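Local atomic coordinates of aldo-keto reductase family 1 member C1 (Caenorhabditis elegans, PDB entry 1QWK), a protein that probably reduces aldehydes such as aldoses with NADPH as the hydride source, as an aldo-keto reductase. Residues A49-N54 against K81-E86; A113-A118 against F299-M304; D133-F138 against K148-S153; A29-A34 against E56-A61. One frame throughout, in Å; residues are numbered along the deposited sequence.

Interaction 1. Residues A49-N54 against K81-E86; sequences ASVYQN and KAWTHE
Glu86 OE1 is gripped twice: Ser50 OG donates to it over 2.8 Å from the syn side, 34° out of the carboxylate plane, while Trp83 N, also 2.8 Å from OE1, uses the anti lone pair. One carboxylate oxygen thus ties the loop after strand 45-47 to the turn after strand 77-82. Substituting an alanine for Glu86 would probably leave the Ser50 hydroxyl and the Trp83 amide without their shared acceptor and let the turn shift. On the backbone, Ser50 N reaches Lys81 O at 3.2 Å. Lys81 runs extended until a bend at its last torsion (chi4 69°) turns NZ toward Tyr52 OH, where a weak hydrogen bond of 3.3 Å forms; NZ also has a salt bridge to Asp47 and a hydrogen bond to Thr48 O. Tyr52 is the predicted proton donor and Lys81 is predicted to lower its pKa; with Asp47 and His114 they are consistent with the Asp-Tyr-Lys-His tetrad of aldo-keto reductases.

Apolar contacts lie over both rings. Within its own segment, Ala49 CB sits 3.4 Å above the middle of the Tyr52 ring. Across the contact, Val51 CG2 makes a CH-pi contact with Trp83, 3.7 Å from the centroid of its five-membered ring and only 8° off the normal.

Both segments lie at the C-terminal ends of adjacent parallel barrel strands. Strand 110-113 flanks Lys81 and Ala82, the His114 ring meets Trp83 edge-to-face, and helix 92-103 backs Ser50 through Ser99.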
loop_
_atom_site.group_PDB
_atom_site.type_symbol
_atom_site.label_atom_id
_atom_site.label_comp_id
_atom_site.label_asym_id
_atom_site.label_seq_id
_atom_site.Cartn_x
_atom_site.Cartn_y
_atom_site.Cartn_z
ATOM N N ALA A 49 7.039 0.958 6.310
ATOM C CA ALA A 49 7.964 -0.113 5.957
ATOM C C ALA A 49 9.308 0.175 6.598
ATOM O O ALA A 49 9.701 1.335 6.725
ATOM C CB ALA A 49 8.118 -0.194 4.441
ATOM N N SER A 50 10.016 -0.872 7.000
ATOM C CA SER A 50 11.313 -0.672 7.628
ATOM C C SER A 50 12.250 0.114 6.711
ATOM O O SER A 50 13.020 0.954 7.177
ATOM C CB SER A 50 11.951 -2.017 7.999
ATOM O OG SER A 50 12.279 -2.771 6.849
ATOM N N VAL A 51 12.167 -0.131 5.406
ATOM C CA VAL A 51 13.047 0.548 4.461
ATOM C C VAL A 51 12.810 2.057 4.308
ATOM O O VAL A 51 13.696 2.782 3.848
ATOM C CB VAL A 51 12.976 -0.123 3.059
ATOM C CG1 VAL A 51 11.702 0.283 2.340
ATOM C CG2 VAL A 51 14.216 0.234 2.248
ATOM N N TYR A 52 11.630 2.537 4.692
ATOM C CA TYR A 52 11.338 3.970 4.581
ATOM C C TYR A 52 12.110 4.785 5.612
ATOM O O TYR A 52 12.265 5.998 5.466
ATOM C CB TYR A 52 9.847 4.263 4.786
ATOM C CG TYR A 52 8.894 3.558 3.849
ATOM C CD1 TYR A 52 9.318 3.076 2.611
ATOM C CD2 TYR A 52 7.559 3.376 4.206
ATOM C CE1 TYR A 52 8.431 2.420 1.754
ATOM C CE2 TYR A 52 6.667 2.729 3.362
ATOM C CZ TYR A 52 7.110 2.248 2.140
ATOM O OH TYR A 52 6.226 1.563 1.337
ATOM N N GLN A 53 12.568 4.118 6.663
ATOM C CA GLN A 53 13.312 4.774 7.735
ATOM C C GLN A 53 12.467 5.850 8.422
ATOM O O GLN A 53 12.999 6.852 8.905
ATOM C CB GLN A 53 14.595 5.415 7.188
ATOM C CG GLN A 53 15.451 4.518 6.292
ATOM C CD GLN A 53 15.751 3.164 6.907
ATOM O OE1 GLN A 53 15.795 3.016 8.129
ATOM N NE2 GLN A 53 15.975 2.168 6.056
ATOM N N ASN A 54 11.152 5.651 8.462
ATOM C CA ASN A 54 10.279 6.625 9.111
ATOM C C ASN A 54 9.417 6.009 10.211
ATOM O O ASN A 54 8.512 6.663 10.728
ATOM C CB ASN A 54 9.378 7.323 8.082
ATOM C CG ASN A 54 8.427 6.366 7.385
ATOM O OD1 ASN A 54 8.221 5.248 7.835
ATOM N ND2 ASN A 54 7.831 6.819 6.282
ATOM N N LYS A 81 6.338 -3.419 6.765
ATOM C CA LYS A 81 6.870 -4.441 5.876
ATOM C C LYS A 81 8.341 -4.754 6.085
ATOM O O LYS A 81 9.146 -3.862 6.373
ATOM C CB LYS A 81 6.664 -3.992 4.426
ATOM C CG LYS A 81 5.332 -3.313 4.151
ATOM C CD LYS A 81 5.201 -2.954 2.675
ATOM C CE LYS A 81 4.084 -1.946 2.444
ATOM N NZ LYS A 81 4.443 -0.610 3.027
ATOM N N ALA A 82 8.690 -6.025 5.920
ATOM C CA ALA A 82 10.077 -6.462 6.068
ATOM C C ALA A 82 10.805 -6.234 4.748
ATOM O O ALA A 82 10.280 -6.561 3.687
ATOM C CB ALA A 82 10.115 -7.949 6.438
ATOM N N TRP A 83 12.006 -5.665 4.814
ATOM C CA TRP A 83 12.792 -5.400 3.612
ATOM C C TRP A 83 13.540 -6.668 3.172
ATOM O O TRP A 83 13.525 -7.681 3.872
ATOM C CB TRP A 83 13.774 -4.248 3.859
ATOM C CG TRP A 83 14.412 -3.728 2.611
ATOM C CD1 TRP A 83 15.740 -3.485 2.413
ATOM C CD2 TRP A 83 13.758 -3.419 1.369
ATOM N NE1 TRP A 83 15.956 -3.050 1.127
ATOM C CE2 TRP A 83 14.759 -2.998 0.464
ATOM C CE3 TRP A 83 12.425 -3.457 0.935
ATOM C CZ2 TRP A 83 14.470 -2.619 -0.857
ATOM C CZ3 TRP A 83 12.136 -3.080 -0.378
ATOM C CH2 TRP A 83 13.157 -2.667 -1.257
ATOM N N THR A 84 14.197 -6.603 2.016
ATOM C CA THR A 84 14.894 -7.758 1.449
ATOM C C THR A 84 15.894 -8.517 2.328
ATOM O O THR A 84 15.980 -9.741 2.242
ATOM C CB THR A 84 15.582 -7.369 0.117
ATOM O OG1 THR A 84 16.470 -6.263 0.327
ATOM C CG2 THR A 84 14.535 -6.979 -0.920
ATOM N N HIS A 85 16.641 -7.808 3.165
ATOM C CA HIS A 85 17.617 -8.466 4.024
ATOM C C HIS A 85 16.949 -9.126 5.232
ATOM O O HIS A 85 17.518 -10.023 5.855
ATOM C CB HIS A 85 18.680 -7.464 4.492
ATOM C CG HIS A 85 18.138 -6.352 5.335
ATOM N ND1 HIS A 85 17.130 -5.517 4.908
ATOM C CD2 HIS A 85 18.473 -5.932 6.579
ATOM C CE1 HIS A 85 16.865 -4.629 5.851
ATOM N NE2 HIS A 85 17.667 -4.859 6.875
ATOM N N GLU A 86 15.736 -8.695 5.553
ATOM C CA GLU A 86 15.011 -9.255 6.681
ATOM C C GLU A 86 14.252 -10.519 6.274
ATOM O O GLU A 86 13.765 -11.265 7.123
ATOM C CB GLU A 86 14.066 -8.192 7.255
ATOM C CG GLU A 86 14.820 -6.919 7.643
ATOM C CD GLU A 86 13.924 -5.792 8.139
ATOM O OE1 GLU A 86 12.974 -5.411 7.424
ATOM O OE2 GLU A 86 14.194 -5.278 9.247
#

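Interaction 2. Residues A113-A118 against F299-M304; sequences AHMPAA and FLQDFM
Gln301, whose NE2 is hydrogen-bonded to Tyr201 OH, lays its amide against the end of Met115, with OE1 3.5 Å from Met115 CE. The two side chains cross at about a right angle. Here the C-terminal loop of a TIM barrel closes over the residues that follow strand 110-113, among them His114, predicted to bind substrate; in aldo-keto reductases such a loop commonly helps to line the substrate pocket. Sulfur dominates the rest of the contact. Met115 SD makes an oblique Met-aromatic contact with Phe303, 4.9 Å from the ring centroid and 3.6 Å from CZ, and Met115 CG meets the rim of the same ring in its plane. A bend at chi2 (-76°) turns the thioether of Met115 along this path, with CE carried on to Gln301. No hydrogen bond joins the two segments; the contact between them is one of packing. Within the C-terminal loop, Met304 N bonds back to Gln301 O at 3.2 Å and closes the turn that sends both side chains toward residues 113-118. Outside the pair, Trp155 and Val131 back Pro116, and His307 touches Ala117. Met304 SD rests against both Pro116 and Ala117, 3.8 Å from Pro116 CD and 3.9 Å from Ala117 CB.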
loop_
_atom_site.group_PDB
_atom_site.type_symbol
_atom_site.label_atom_id
_atom_site.label_comp_id
_atom_site.label_asym_id
_atom_site.label_seq_id
_atom_site.Cartn_x
_atom_site.Cartn_y
_atom_site.Cartn_z
ATOM N N ALA A 113 5.764 -9.063 3.534
ATOM C CA ALA A 113 7.087 -9.246 2.954
ATOM C C ALA A 113 7.025 -8.141 1.884
ATOM O O ALA A 113 6.170 -8.185 1.002
ATOM C CB ALA A 113 7.196 -10.628 2.294
ATOM N N HIS A 114 7.905 -7.146 1.969
ATOM C CA HIS A 114 7.892 -6.013 1.034
ATOM C C HIS A 114 8.141 -6.451 -0.402
ATOM O O HIS A 114 7.678 -5.815 -1.347
ATOM C CB HIS A 114 8.957 -4.999 1.449
ATOM C CG HIS A 114 8.648 -3.583 1.078
ATOM N ND1 HIS A 114 7.963 -3.237 -0.068
ATOM C CD2 HIS A 114 8.983 -2.418 1.681
ATOM C CE1 HIS A 114 7.891 -1.919 -0.155
ATOM N NE2 HIS A 114 8.502 -1.399 0.895
ATOM N N MET A 115 8.882 -7.542 -0.544
ATOM C CA MET A 115 9.221 -8.120 -1.846
ATOM C C MET A 115 9.314 -9.628 -1.646
ATOM O O MET A 115 9.267 -10.118 -0.520
ATOM C CB MET A 115 10.596 -7.631 -2.323
ATOM C CG MET A 115 10.745 -6.125 -2.511
ATOM S SD MET A 115 9.951 -5.540 -4.031
ATOM C CE MET A 115 9.608 -3.828 -3.577
ATOM N N PRO A 116 9.426 -10.385 -2.744
ATOM C CA PRO A 116 9.540 -11.844 -2.642
ATOM C C PRO A 116 11.007 -12.281 -2.732
ATOM O O PRO A 116 11.336 -13.441 -2.475
ATOM C CB PRO A 116 8.736 -12.328 -3.841
ATOM C CG PRO A 116 9.048 -11.278 -4.867
ATOM C CD PRO A 116 8.946 -9.988 -4.085
ATOM N N ALA A 117 11.877 -11.335 -3.077
ATOM C CA ALA A 117 13.307 -11.598 -3.266
ATOM C C ALA A 117 14.244 -11.154 -2.144
ATOM O O ALA A 117 14.353 -9.964 -1.855
ATOM C CB ALA A 117 13.751 -10.965 -4.574
ATOM N N ALA A 118 14.940 -12.116 -1.539
ATOM C CA ALA A 118 15.870 -11.828 -0.450
ATOM C C ALA A 118 17.246 -11.382 -0.954
ATOM O O ALA A 118 17.731 -11.854 -1.982
ATOM C CB ALA A 118 16.019 -13.061 0.447
ATOM N N PHE A 299 5.926 0.858 -11.502
ATOM C CA PHE A 299 6.955 0.458 -10.549
ATOM C C PHE A 299 7.504 -0.913 -10.917
ATOM O O PHE A 299 6.973 -1.948 -10.513
ATOM C CB PHE A 299 6.357 0.451 -9.145
ATOM C CG PHE A 299 5.985 1.819 -8.648
ATOM C CD1 PHE A 299 6.905 2.592 -7.951
ATOM C CD2 PHE A 299 4.728 2.351 -8.909
ATOM C CE1 PHE A 299 6.580 3.879 -7.515
ATOM C CE2 PHE A 299 4.391 3.637 -8.479
ATOM C CZ PHE A 299 5.319 4.401 -7.782
ATOM N N LEU A 300 8.586 -0.904 -11.683
ATOM C CA LEU A 300 9.213 -2.125 -12.156
ATOM C C LEU A 300 10.029 -2.891 -11.114
ATOM O O LEU A 300 10.332 -4.065 -11.318
ATOM C CB LEU A 300 10.107 -1.794 -13.355
ATOM C CG LEU A 300 9.438 -0.966 -14.458
ATOM C CD1 LEU A 300 10.450 -0.660 -15.551
ATOM C CD2 LEU A 300 8.249 -1.721 -15.020
ATOM N N GLN A 301 10.381 -2.237 -10.008
ATOM C CA GLN A 301 11.179 -2.878 -8.963
ATOM C C GLN A 301 12.289 -3.684 -9.652
ATOM O O GLN A 301 12.533 -4.845 -9.305
ATOM C CB GLN A 301 10.304 -3.823 -8.118
ATOM C CG GLN A 301 8.987 -3.216 -7.633
ATOM C CD GLN A 301 9.179 -2.054 -6.660
ATOM O OE1 GLN A 301 10.304 -1.706 -6.299
ATOM N NE2 GLN A 301 8.069 -1.450 -6.232
ATOM N N ASP A 302 12.963 -3.059 -10.621
ATOM C CA ASP A 302 14.000 -3.738 -11.405
ATOM C C ASP A 302 15.267 -4.193 -10.691
ATOM O O ASP A 302 16.092 -4.883 -11.289
ATOM C CB ASP A 302 14.371 -2.918 -12.653
ATOM C CG ASP A 302 14.905 -1.541 -12.329
ATOM O OD1 ASP A 302 15.525 -1.366 -11.265
ATOM O OD2 ASP A 302 14.719 -0.631 -13.166
ATOM N N PHE A 303 15.423 -3.832 -9.422
ATOM C CA PHE A 303 16.583 -4.297 -8.677
ATOM C C PHE A 303 16.451 -5.816 -8.498
ATOM O O PHE A 303 17.422 -6.492 -8.156
ATOM C CB PHE A 303 16.667 -3.601 -7.312
ATOM C CG PHE A 303 15.486 -3.858 -6.416
ATOM C CD1 PHE A 303 15.424 -5.004 -5.627
ATOM C CD2 PHE A 303 14.436 -2.945 -6.352
ATOM C CE1 PHE A 303 14.332 -5.239 -4.792
ATOM C CE2 PHE A 303 13.338 -3.172 -5.519
ATOM C CZ PHE A 303 13.288 -4.318 -4.737
ATOM N N MET A 304 15.252 -6.349 -8.728
ATOM C CA MET A 304 15.017 -7.789 -8.607
ATOM C C MET A 304 15.466 -8.554 -9.848
ATOM O O MET A 304 15.491 -9.778 -9.842
ATOM C CB MET A 304 13.533 -8.101 -8.374
ATOM C CG MET A 304 13.001 -7.788 -6.980
ATOM S SD MET A 304 11.414 -8.628 -6.641
ATOM C CE MET A 304 10.296 -7.759 -7.753
#

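Interaction 3. Residues D133-F138 against K148-S153; sequences DVWRQF and KAVGVS
Trp135 swings its indole toward the strand with CG anti to the backbone N (chi1 -168°), whereas Phe138 keeps CG anti to its carbonyl carbon (chi1 -84°) and drops its ring beside Val150. The six-membered end of the indole does the touching: Trp135 CH2 approaches Val150 CG2 obliquely at 3.5 Å, and Trp135 CZ3 lies 3.8 Å from Val152 CG1. Between these two valines the indole edge abuts the backbone, Gly151 O lying near the ring plane 3.7 Å from CZ3. Helix 131-143 here packs on the outside of the TIM barrel, completing the beta-alpha-beta crossover from strand 110-113 to strand 150-153; the short helix and strand segments run at 144° to one another, 9.4 Å apart at their closest. Replacing Trp135 with an alanine would probably open a gap between this helix and Val150 and Val152, and leave Thr169 O, the partner of the indole NE1, without that bond. Phe138 CB sits 3.6 Å above one face of the indole, toward its rim, while Ala163 of helix 157-164 also touches Trp135. The Phe138 ring also reaches Ala113 of the preceding strand. The rim of the Phe138 ring meets the CG1 branch of Val150, with Phe138 CD1 4.1 Å from that methyl.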
loop_
_atom_site.group_PDB
_atom_site.type_symbol
_atom_site.label_atom_id
_atom_site.label_comp_id
_atom_site.label_asym_id
_atom_site.label_seq_id
_atom_site.Cartn_x
_atom_site.Cartn_y
_atom_site.Cartn_z
ATOM N N ASP A 133 10.169 -20.695 2.044
ATOM C CA ASP A 133 10.948 -20.516 3.264
ATOM C C ASP A 133 10.665 -19.159 3.890
ATOM O O ASP A 133 10.649 -19.016 5.118
ATOM C CB ASP A 133 12.445 -20.664 2.975
ATOM C CG ASP A 133 12.835 -22.096 2.648
ATOM O OD1 ASP A 133 12.086 -23.024 3.034
ATOM O OD2 ASP A 133 13.897 -22.298 2.023
ATOM N N VAL A 134 10.439 -18.163 3.040
ATOM C CA VAL A 134 10.133 -16.816 3.508
ATOM C C VAL A 134 8.788 -16.847 4.223
ATOM O O VAL A 134 8.644 -16.323 5.333
ATOM C CB VAL A 134 10.042 -15.810 2.330
ATOM C CG1 VAL A 134 9.580 -14.441 2.839
ATOM C CG2 VAL A 134 11.391 -15.682 1.653
ATOM N N TRP A 135 7.796 -17.472 3.599
ATOM C CA TRP A 135 6.483 -17.521 4.224
ATOM C C TRP A 135 6.465 -18.263 5.565
ATOM O O TRP A 135 5.707 -17.898 6.465
ATOM C CB TRP A 135 5.451 -18.138 3.281
ATOM C CG TRP A 135 4.068 -17.926 3.784
ATOM C CD1 TRP A 135 3.187 -18.880 4.189
ATOM C CD2 TRP A 135 3.439 -16.662 4.026
ATOM N NE1 TRP A 135 2.045 -18.291 4.679
ATOM C CE2 TRP A 135 2.173 -16.929 4.590
ATOM C CE3 TRP A 135 3.827 -15.326 3.826
ATOM C CZ2 TRP A 135 1.284 -15.911 4.957
ATOM C CZ3 TRP A 135 2.943 -14.312 4.193
ATOM C CH2 TRP A 135 1.688 -14.614 4.752
ATOM N N ARG A 136 7.286 -19.299 5.709
ATOM C CA ARG A 136 7.312 -20.024 6.973
ATOM C C ARG A 136 7.679 -19.080 8.122
ATOM O O ARG A 136 7.191 -19.241 9.242
ATOM C CB ARG A 136 8.298 -21.199 6.912
ATOM C CG ARG A 136 7.991 -22.214 5.817
ATOM C CD ARG A 136 8.803 -23.491 5.999
ATOM N NE ARG A 136 8.236 -24.317 7.057
ATOM C CZ ARG A 136 7.279 -25.221 6.868
ATOM N NH1 ARG A 136 6.786 -25.435 5.655
ATOM N NH2 ARG A 136 6.787 -25.888 7.900
ATOM N N GLN A 137 8.525 -18.088 7.855
ATOM C CA GLN A 137 8.891 -17.145 8.912
ATOM C C GLN A 137 7.712 -16.239 9.272
ATOM O O GLN A 137 7.553 -15.838 10.427
ATOM C CB GLN A 137 10.090 -16.287 8.499
ATOM C CG GLN A 137 11.381 -17.064 8.289
ATOM C CD GLN A 137 12.586 -16.157 8.203
ATOM O OE1 GLN A 137 13.030 -15.602 9.211
ATOM N NE2 GLN A 137 13.109 -15.978 6.996
ATOM N N PHE A 138 6.887 -15.916 8.281
ATOM C CA PHE A 138 5.723 -15.073 8.528
ATOM C C PHE A 138 4.700 -15.846 9.346
ATOM O O PHE A 138 4.050 -15.295 10.239
ATOM C CB PHE A 138 5.133 -14.583 7.197
ATOM C CG PHE A 138 5.828 -13.362 6.657
ATOM C CD1 PHE A 138 5.411 -12.086 7.038
ATOM C CD2 PHE A 138 6.974 -13.485 5.867
ATOM C CE1 PHE A 138 6.121 -10.956 6.650
ATOM C CE2 PHE A 138 7.691 -12.357 5.477
ATOM C CZ PHE A 138 7.267 -11.086 5.871
ATOM N N LYS A 148 -1.037 -9.253 13.847
ATOM C CA LYS A 148 -2.420 -9.734 13.849
ATOM C C LYS A 148 -2.846 -10.324 12.509
ATOM O O LYS A 148 -3.899 -10.954 12.410
ATOM C CB LYS A 148 -3.382 -8.603 14.231
ATOM C CG LYS A 148 -3.134 -8.013 15.616
ATOM C CD LYS A 148 -3.354 -9.037 16.716
ATOM C CE LYS A 148 -3.270 -8.390 18.094
ATOM N NZ LYS A 148 -3.504 -9.375 19.188
ATOM N N ALA A 149 -2.021 -10.116 11.490
ATOM C CA ALA A 149 -2.279 -10.619 10.145
ATOM C C ALA A 149 -0.966 -10.533 9.374
ATOM O O ALA A 149 -0.104 -9.711 9.697
ATOM C CB ALA A 149 -3.357 -9.768 9.453
ATOM N N VAL A 150 -0.808 -11.378 8.361
ATOM C CA VAL A 150 0.412 -11.379 7.569
ATOM C C VAL A 150 0.099 -11.426 6.081
ATOM O O VAL A 150 -0.958 -11.906 5.670
ATOM C CB VAL A 150 1.337 -12.573 7.937
ATOM C CG1 VAL A 150 2.019 -12.303 9.281
ATOM C CG2 VAL A 150 0.538 -13.863 8.003
ATOM N N GLY A 151 1.024 -10.920 5.275
ATOM C CA GLY A 151 0.806 -10.899 3.843
ATOM C C GLY A 151 2.055 -10.613 3.043
ATOM O O GLY A 151 3.169 -10.649 3.561
ATOM N N VAL A 152 1.852 -10.306 1.768
ATOM C CA VAL A 152 2.954 -10.061 0.859
ATOM C C VAL A 152 2.740 -8.829 -0.017
ATOM O O VAL A 152 1.624 -8.317 -0.140
ATOM C CB VAL A 152 3.145 -11.281 -0.055
ATOM C CG1 VAL A 152 3.312 -12.544 0.797
ATOM C CG2 VAL A 152 1.927 -11.427 -0.969
ATOM N N SER A 153 3.823 -8.360 -0.629
ATOM C CA SER A 153 3.757 -7.209 -1.516
ATOM C C SER A 153 4.666 -7.464 -2.709
ATOM O O SER A 153 5.780 -7.957 -2.557
ATOM C CB SER A 153 4.203 -5.936 -0.790
ATOM O OG SER A 153 3.990 -4.790 -1.610
#

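Interaction 4. Residues A29-A34 against E56-A61; sequences AEVITA and EAIGTA
Val31 and Ile32 of one helix straddle Ala57 of the next. Val31 CG1 presses on Ala57 CB at 3.4 Å, tighter than a usual carbon contact, while Ile32 CG1 lies 4.0 Å from the same methyl. These are helices 28-41 and 55-68, neighbours in the outer layer of the TIM barrel that follow the first and second strands; their short segments run roughly parallel, crossing at -30° with axes 8.5 Å apart. Ala57 and Ala61, both pointing toward the partner, permit so close an approach, and Ala61 CB rests 4.1 Å from Ile32 CA. The two branches of Val31 divide the work: with CG1 between the backbone N and the carbonyl carbon (chi1 78°) and set on Ala57, CG2 falls anti to the backbone N and is turned to Ile58 CG1 at 3.7 Å. In the next shell, Thr23 and Ser26 touch Val31, and Thr48 touches Ile58, whose side chain lies about 6 Å from that of Tyr52. Pro28 adds to the cover over Ala57 and Val35 to that over Ala61, extending the seam along helix 28-41 in both directions. The Ala57 carbonyl oxygen accepts the helical bond from Ala61 N at 2.9 Å, and Ile32 CG1 leans on it at 3.6 Å.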
loop_
_atom_site.group_PDB
_atom_site.type_symbol
_atom_site.label_atom_id
_atom_site.label_comp_id
_atom_site.label_asym_id
_atom_site.label_seq_id
_atom_site.Cartn_x
_atom_site.Cartn_y
_atom_site.Cartn_z
ATOM N N ALA A 29 10.213 13.960 9.407
ATOM C CA ALA A 29 9.599 15.218 9.826
ATOM C C ALA A 29 8.219 15.425 9.199
ATOM O O ALA A 29 7.276 15.840 9.876
ATOM C CB ALA A 29 10.515 16.383 9.468
ATOM N N GLU A 30 8.106 15.134 7.908
ATOM C CA GLU A 30 6.843 15.292 7.194
ATOM C C GLU A 30 5.795 14.271 7.639
ATOM O O GLU A 30 4.603 14.583 7.712
ATOM C CB GLU A 30 7.062 15.133 5.685
ATOM C CG GLU A 30 8.039 16.118 5.067
ATOM C CD GLU A 30 8.322 15.812 3.606
ATOM O OE1 GLU A 30 8.792 14.691 3.311
ATOM O OE2 GLU A 30 8.076 16.689 2.751
ATOM N N VAL A 31 6.239 13.056 7.945
ATOM C CA VAL A 31 5.311 12.003 8.333
ATOM C C VAL A 31 4.578 12.254 9.645
ATOM O O VAL A 31 3.418 11.872 9.791
ATOM C CB VAL A 31 6.010 10.626 8.405
ATOM C CG1 VAL A 31 6.809 10.498 9.692
ATOM C CG2 VAL A 31 4.968 9.523 8.297
ATOM N N ILE A 32 5.235 12.898 10.600
ATOM C CA ILE A 32 4.572 13.170 11.867
ATOM C C ILE A 32 3.340 14.041 11.635
ATOM O O ILE A 32 2.243 13.714 12.094
ATOM C CB ILE A 32 5.517 13.869 12.858
ATOM C CG1 ILE A 32 6.640 12.908 13.260
ATOM C CG2 ILE A 32 4.739 14.326 14.085
ATOM C CD1 ILE A 32 7.715 13.540 14.129
ATOM N N THR A 33 3.521 15.144 10.915
ATOM C CA THR A 33 2.415 16.052 10.615
ATOM C C THR A 33 1.366 15.353 9.755
ATOM O O THR A 33 0.165 15.555 9.933
ATOM C CB THR A 33 2.908 17.300 9.854
ATOM O OG1 THR A 33 3.906 17.974 10.631
ATOM C CG2 THR A 33 1.752 18.253 9.590
ATOM N N ALA A 34 1.828 14.530 8.818
ATOM C CA ALA A 34 0.932 13.805 7.928
ATOM C C ALA A 34 0.069 12.798 8.689
ATOM O O ALA A 34 -1.137 12.711 8.466
ATOM C CB ALA A 34 1.739 13.089 6.843
ATOM N N GLU A 56 10.265 5.253 13.282
ATOM C CA GLU A 56 10.494 5.919 14.560
ATOM C C GLU A 56 9.626 7.178 14.666
ATOM O O GLU A 56 9.018 7.444 15.706
ATOM C CB GLU A 56 11.976 6.270 14.702
ATOM C CG GLU A 56 12.398 6.696 16.098
ATOM C CD GLU A 56 13.908 6.838 16.220
ATOM O OE1 GLU A 56 14.614 5.818 16.074
ATOM O OE2 GLU A 56 14.387 7.967 16.455
ATOM N N ALA A 57 9.560 7.939 13.579
ATOM C CA ALA A 57 8.762 9.158 13.544
ATOM C C ALA A 57 7.279 8.820 13.685
ATOM O O ALA A 57 6.539 9.506 14.393
ATOM C CB ALA A 57 9.010 9.907 12.241
ATOM N N ILE A 58 6.846 7.758 13.012
ATOM C CA ILE A 58 5.451 7.344 13.087
ATOM C C ILE A 58 5.119 6.928 14.517
ATOM O O ILE A 58 4.019 7.188 15.007
ATOM C CB ILE A 58 5.162 6.179 12.114
ATOM C CG1 ILE A 58 5.326 6.670 10.672
ATOM C CG2 ILE A 58 3.755 5.635 12.344
ATOM C CD1 ILE A 58 5.140 5.599 9.613
ATOM N N GLY A 59 6.078 6.296 15.184
ATOM C CA GLY A 59 5.869 5.873 16.558
ATOM C C GLY A 59 5.639 7.087 17.436
ATOM O O GLY A 59 4.796 7.074 18.336
ATOM N N THR A 60 6.389 8.149 17.167
ATOM C CA THR A 60 6.259 9.385 17.928
ATOM C C THR A 60 4.894 10.009 17.650
ATOM O O THR A 60 4.218 10.484 18.563
ATOM C CB THR A 60 7.380 10.381 17.558
ATOM O OG1 THR A 60 8.648 9.821 17.923
ATOM C CG2 THR A 60 7.194 11.708 18.291
ATOM N N ALA A 61 4.484 9.993 16.386
ATOM C CA ALA A 61 3.195 10.552 16.003
ATOM C C ALA A 61 2.059 9.829 16.721
ATOM O O ALA A 61 1.147 10.458 17.260
ATOM C CB ALA A 61 3.009 10.451 14.490
#

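All four contacts belong to one TIM barrel, divided between its mouth and its outer layer. Along the chain the segments of interactions 4 and 1 alternate (29-34, 49-54, 56-61, 81-86); interaction 2 then opens at 113-118 and closes only at 299-304, bringing the C-terminal loop back over the barrel mouth, with interaction 3 formed within that span. Interactions 1 and 2, centres 12 Å apart, meet where Ala82 O probably accepts a hydrogen bond from His114 N; the predicted catalytic and substrate residues gather there. Interaction 3 joins strand 150-153 to helix 131-143, which precedes it, and touches interaction 2 through Ala113 N and Gly151 O. Interaction 4 lies 26 Å from interactions 2 and 3, centre to centre.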